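Local structure of xylulose kinase (Escherichia coli, 2ITM) at residues Asn234-Gln248 with Thr255-Leu267. The protein catalyses the ATP-dependent phosphorylation of D-xylulose to D-xylulose 5-phosphate and, less efficiently, that of 1-deoxy-D-xylulose. Sequence-based numbering, arbitrary orientation.
Sequences NAAGAVGVGMVDANQ and TSGVYFAVSEGFL. With XUL (D-xylulose), chain C.
Ala238 sets its methyl over one face of the Phe260 ring, CB standing 3.6 Å from the ring centroid in a CH-pi contact offset toward CE2. Obliquely to the ring, Phe260 CE1 comes within 3.7 Å of Ala235 CA and also nears the carbonyl carbon of Asn234, so the ring rests on the first turns of helix 234-241; His286 stacks on it as well. Phe260 reaches that helix from strand 257-262 because its chi1 of -172° turns CG away from the backbone N. Replacing Phe260 with an alanine would probably leave the Ala238 methyl without its aromatic cover and open a gap between helix and strand. The two elements lie where the halves of this FGGY kinase, of the actin-like ATPase clan, join: the helix belongs to the N-terminal domain and the strand to the central sheet of the C-terminal one. A Schellman motif at Gly242 ends the helix, and a type II turn, Asp245 to Gln248, leads the chain back alongside the strand. There Asn247 N bonds to Val262 O and Val262 N to Gln248 O (2.8 Å), while Val262 packs CB against Asp245 O at 3.2 Å. At the helix start Asn234 ND2 lies 3.1 Å from C3 of xylulose, beside Asp233, the probable proton acceptor, and OD1 accepts from a water that also contacts Ser256 OG.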
loop_
_atom_site.group_PDB
_atom_site.type_symbol
_atom_site.label_atom_id
_atom_site.label_comp_id
_atom_site.label_asym_id
_atom_site.label_seq_id
_atom_site.Cartn_x
_atom_site.Cartn_y
_atom_site.Cartn_z
ATOM N N ASN A 234 5.399 1.205 -33.808
ATOM C CA ASN A 234 4.760 -0.083 -33.594
ATOM C C ASN A 234 4.693 -0.944 -34.850
ATOM O O ASN A 234 5.207 -2.043 -34.869
ATOM C CB ASN A 234 3.379 0.068 -32.958
ATOM C CG ASN A 234 3.433 0.679 -31.582
ATOM O OD1 ASN A 234 4.161 0.233 -30.729
ATOM N ND2 ASN A 234 2.658 1.711 -31.371
ATOM N N ALA A 235 4.063 -0.428 -35.897
ATOM C CA ALA A 235 3.894 -1.186 -37.125
ATOM C C ALA A 235 5.224 -1.610 -37.733
ATOM O O ALA A 235 5.367 -2.725 -38.182
ATOM C CB ALA A 235 3.065 -0.434 -38.122
ATOM N N ALA A 236 6.198 -0.709 -37.723
ATOM C CA ALA A 236 7.528 -1.029 -38.222
ATOM C C ALA A 236 8.224 -2.106 -37.409
ATOM O O ALA A 236 8.792 -3.020 -37.959
ATOM C CB ALA A 236 8.388 0.207 -38.313
ATOM N N GLY A 237 8.180 -1.969 -36.093
ATOM C CA GLY A 237 8.524 -3.040 -35.190
ATOM C C GLY A 237 7.934 -4.385 -35.542
ATOM O O GLY A 237 8.635 -5.370 -35.594
ATOM N N ALA A 238 6.634 -4.409 -35.788
ATOM C CA ALA A 238 5.946 -5.631 -36.149
ATOM C C ALA A 238 6.502 -6.218 -37.425
ATOM O O ALA A 238 6.616 -7.425 -37.548
ATOM C CB ALA A 238 4.474 -5.393 -36.288
ATOM N N VAL A 239 6.823 -5.358 -38.380
ATOM C CA VAL A 239 7.360 -5.835 -39.630
ATOM C C VAL A 239 8.740 -6.477 -39.421
ATOM O O VAL A 239 9.066 -7.478 -40.055
ATOM C CB VAL A 239 7.435 -4.678 -40.670
ATOM C CG1 VAL A 239 8.348 -5.044 -41.808
ATOM C CG2 VAL A 239 6.026 -4.352 -41.219
ATOM N N GLY A 240 9.551 -5.878 -38.567
ATOM C CA GLY A 240 10.851 -6.418 -38.240
ATOM C C GLY A 240 10.776 -7.772 -37.573
ATOM O O GLY A 240 11.689 -8.536 -37.639
ATOM N N VAL A 241 9.652 -8.049 -36.932
ATOM C CA VAL A 241 9.496 -9.238 -36.114
ATOM C C VAL A 241 8.806 -10.306 -36.937
ATOM O O VAL A 241 8.778 -11.462 -36.565
ATOM C CB VAL A 241 8.725 -8.894 -34.823
ATOM C CG1 VAL A 241 7.970 -10.058 -34.277
ATOM C CG2 VAL A 241 9.659 -8.327 -33.792
ATOM N N GLY A 242 8.300 -9.926 -38.096
ATOM C CA GLY A 242 7.777 -10.833 -39.074
ATOM C C GLY A 242 6.289 -10.947 -38.943
ATOM O O GLY A 242 5.645 -11.845 -39.449
ATOM N N MET A 243 5.723 -9.982 -38.243
ATOM C CA MET A 243 4.302 -9.939 -38.038
ATOM C C MET A 243 3.597 -9.239 -39.176
ATOM O O MET A 243 3.713 -8.045 -39.346
ATOM C CB MET A 243 3.978 -9.300 -36.689
ATOM C CG MET A 243 2.981 -10.069 -35.856
ATOM S SD MET A 243 3.645 -11.162 -34.615
ATOM C CE MET A 243 4.771 -12.117 -35.558
ATOM N N VAL A 244 2.863 -10.005 -39.961
ATOM C CA VAL A 244 2.752 -9.747 -41.377
ATOM C C VAL A 244 1.403 -10.156 -41.973
ATOM O O VAL A 244 0.920 -9.520 -42.890
ATOM C CB VAL A 244 3.917 -10.385 -42.129
ATOM C CG1 VAL A 244 3.448 -11.119 -43.350
ATOM C CG2 VAL A 244 4.979 -9.363 -42.448
ATOM N N ASP A 245 0.797 -11.206 -41.441
ATOM C CA ASP A 245 -0.480 -11.682 -41.955
ATOM C C ASP A 245 -1.572 -11.783 -40.895
ATOM O O ASP A 245 -1.294 -11.868 -39.712
ATOM C CB ASP A 245 -0.313 -13.030 -42.648
ATOM C CG ASP A 245 0.369 -12.904 -43.973
ATOM O OD1 ASP A 245 0.006 -12.053 -44.779
ATOM O OD2 ASP A 245 1.290 -13.659 -44.304
ATOM N N ALA A 246 -2.815 -11.797 -41.349
ATOM C CA ALA A 246 -3.968 -11.892 -40.477
ATOM C C ALA A 246 -3.806 -12.892 -39.342
ATOM O O ALA A 246 -3.437 -14.037 -39.556
ATOM C CB ALA A 246 -5.199 -12.196 -41.268
ATOM N N ASN A 247 -4.088 -12.424 -38.133
ATOM C CA ASN A 247 -4.023 -13.226 -36.923
ATOM C C ASN A 247 -2.628 -13.573 -36.429
ATOM O O ASN A 247 -2.484 -14.341 -35.499
ATOM C CB ASN A 247 -4.881 -14.483 -37.047
ATOM C CG ASN A 247 -6.333 -14.171 -37.348
ATOM O OD1 ASN A 247 -7.013 -13.524 -36.566
ATOM N ND2 ASN A 247 -6.803 -14.624 -38.490
ATOM N N GLN A 248 -1.603 -13.006 -37.041
ATOM C CA GLN A 248 -0.313 -12.949 -36.380
ATOM C C GLN A 248 -0.325 -11.924 -35.260
ATOM O O GLN A 248 -0.849 -10.839 -35.415
ATOM C CB GLN A 248 0.811 -12.652 -37.368
ATOM C CG GLN A 248 1.067 -13.755 -38.373
ATOM C CD GLN A 248 2.223 -13.441 -39.281
ATOM O OE1 GLN A 248 2.077 -12.801 -40.295
ATOM N NE2 GLN A 248 3.387 -13.931 -38.924
ATOM N N THR A 255 10.530 -2.641 -22.420
ATOM C CA THR A 255 10.449 -1.423 -21.639
ATOM C C THR A 255 9.207 -0.661 -22.009
ATOM O O THR A 255 8.745 0.188 -21.263
ATOM C CB THR A 255 11.664 -0.556 -21.908
ATOM O OG1 THR A 255 11.763 -0.303 -23.311
ATOM C CG2 THR A 255 12.946 -1.311 -21.582
ATOM N N SER A 256 8.666 -0.969 -23.175
ATOM C CA SER A 256 7.363 -0.475 -23.535
ATOM C C SER A 256 6.468 -1.619 -23.938
ATOM O O SER A 256 6.773 -2.344 -24.865
ATOM C CB SER A 256 7.479 0.532 -24.666
ATOM O OG SER A 256 7.279 -0.094 -25.909
ATOM N N GLY A 257 5.369 -1.789 -23.224
ATOM C CA GLY A 257 4.544 -2.959 -23.397
ATOM C C GLY A 257 3.508 -2.755 -24.477
ATOM O O GLY A 257 2.818 -1.751 -24.478
ATOM N N VAL A 258 3.408 -3.712 -25.387
ATOM C CA VAL A 258 2.430 -3.657 -26.461
ATOM C C VAL A 258 1.891 -5.037 -26.782
ATOM O O VAL A 258 2.616 -6.010 -26.751
ATOM C CB VAL A 258 3.038 -3.118 -27.780
ATOM C CG1 VAL A 258 1.957 -2.600 -28.674
ATOM C CG2 VAL A 258 4.062 -2.071 -27.524
ATOM N N TYR A 259 0.621 -5.105 -27.128
ATOM C CA TYR A 259 0.105 -6.247 -27.863
ATOM C C TYR A 259 -0.302 -5.822 -29.255
ATOM O O TYR A 259 -1.130 -4.945 -29.424
ATOM C CB TYR A 259 -1.071 -6.881 -27.119
ATOM C CG TYR A 259 -1.576 -8.197 -27.677
ATOM C CD1 TYR A 259 -0.741 -9.278 -27.834
ATOM C CD2 TYR A 259 -2.910 -8.359 -28.020
ATOM C CE1 TYR A 259 -1.206 -10.466 -28.333
ATOM C CE2 TYR A 259 -3.383 -9.548 -28.519
ATOM C CZ TYR A 259 -2.522 -10.599 -28.672
ATOM O OH TYR A 259 -2.983 -11.783 -29.162
ATOM N N PHE A 260 0.303 -6.452 -30.249
ATOM C CA PHE A 260 0.126 -6.080 -31.640
ATOM C C PHE A 260 -0.352 -7.300 -32.410
ATOM O O PHE A 260 0.288 -8.338 -32.380
ATOM C CB PHE A 260 1.461 -5.588 -32.202
ATOM C CG PHE A 260 1.374 -4.993 -33.566
ATOM C CD1 PHE A 260 1.566 -3.647 -33.758
ATOM C CD2 PHE A 260 1.141 -5.779 -34.659
ATOM C CE1 PHE A 260 1.498 -3.098 -35.010
ATOM C CE2 PHE A 260 1.076 -5.235 -35.920
ATOM C CZ PHE A 260 1.250 -3.896 -36.089
ATOM N N ALA A 261 -1.496 -7.173 -33.053
ATOM C CA ALA A 261 -2.061 -8.269 -33.804
ATOM C C ALA A 261 -2.561 -7.816 -35.160
ATOM O O ALA A 261 -3.361 -6.900 -35.256
ATOM C CB ALA A 261 -3.161 -8.921 -33.030
ATOM N N VAL A 262 -2.084 -8.472 -36.202
ATOM C CA VAL A 262 -2.565 -8.244 -37.548
ATOM C C VAL A 262 -3.937 -8.851 -37.756
ATOM O O VAL A 262 -4.156 -10.001 -37.445
ATOM C CB VAL A 262 -1.622 -8.844 -38.578
ATOM C CG1 VAL A 262 -2.173 -8.666 -39.948
ATOM C CG2 VAL A 262 -0.263 -8.231 -38.470
ATOM N N SER A 263 -4.852 -8.056 -38.285
ATOM C CA SER A 263 -6.255 -8.433 -38.361
ATOM C C SER A 263 -6.632 -8.930 -39.744
ATOM O O SER A 263 -5.902 -8.738 -40.701
ATOM C CB SER A 263 -7.165 -7.278 -37.957
ATOM O OG SER A 263 -7.025 -6.167 -38.805
ATOM N N GLU A 264 -7.798 -9.551 -39.830
ATOM C CA GLU A 264 -8.415 -9.859 -41.100
ATOM C C GLU A 264 -9.188 -8.678 -41.667
ATOM O O GLU A 264 -10.338 -8.438 -41.323
ATOM C CB GLU A 264 -9.308 -11.086 -40.982
ATOM C CG GLU A 264 -9.652 -11.741 -42.304
ATOM C CD GLU A 264 -8.444 -12.297 -43.028
ATOM O OE1 GLU A 264 -7.831 -13.245 -42.521
ATOM O OE2 GLU A 264 -8.114 -11.791 -44.108
ATOM N N GLY A 265 -8.523 -7.947 -42.544
ATOM C CA GLY A 265 -8.965 -6.640 -42.941
ATOM C C GLY A 265 -9.176 -5.688 -41.792
ATOM O O GLY A 265 -8.633 -5.856 -40.714
ATOM N N PHE A 266 -9.994 -4.677 -42.028
ATOM C CA PHE A 266 -10.192 -3.632 -41.052
ATOM C C PHE A 266 -11.237 -3.971 -39.999
ATOM O O PHE A 266 -12.367 -4.314 -40.315
ATOM C CB PHE A 266 -10.525 -2.324 -41.736
ATOM C CG PHE A 266 -10.848 -1.224 -40.795
ATOM C CD1 PHE A 266 -9.984 -0.901 -39.789
ATOM C CD2 PHE A 266 -12.010 -0.520 -40.924
ATOM C CE1 PHE A 266 -10.280 0.103 -38.928
ATOM C CE2 PHE A 266 -12.303 0.488 -40.068
ATOM C CZ PHE A 266 -11.443 0.801 -39.068
ATOM N N LEU A 267 -10.835 -3.871 -38.741
ATOM C CA LEU A 267 -11.708 -4.149 -37.615
ATOM C C LEU A 267 -11.936 -2.909 -36.752
ATOM O O LEU A 267 -10.989 -2.281 -36.321
ATOM C CB LEU A 267 -11.126 -5.271 -36.765
ATOM C CG LEU A 267 -11.256 -6.682 -37.318
ATOM C CD1 LEU A 267 -10.603 -7.662 -36.407
ATOM C CD2 LEU A 267 -12.712 -7.024 -37.500
HETATM C C1 XUL C . 0.132 4.900 -29.600
HETATM C C2 XUL C . 1.425 4.157 -29.310
HETATM C C3 XUL C . 2.635 4.506 -30.101
HETATM C C4 XUL C . 3.591 5.129 -29.118
HETATM C C5 XUL C . 4.699 5.915 -29.787
HETATM O O1 XUL C . -0.558 4.314 -30.673
HETATM O O2 XUL C . 1.634 3.628 -28.020
HETATM O O3 XUL C . 2.241 5.510 -30.991
HETATM O O4 XUL C . 2.795 5.987 -28.348
HETATM O O5 XUL C . 4.501 5.891 -31.165
HETATM O O HOH W 1 5.217 0.806 -28.050
HETATM O O HOH W 2 -8.587 -11.151 -37.398
HETATM O O HOH W 3 -9.513 -14.912 -40.203
#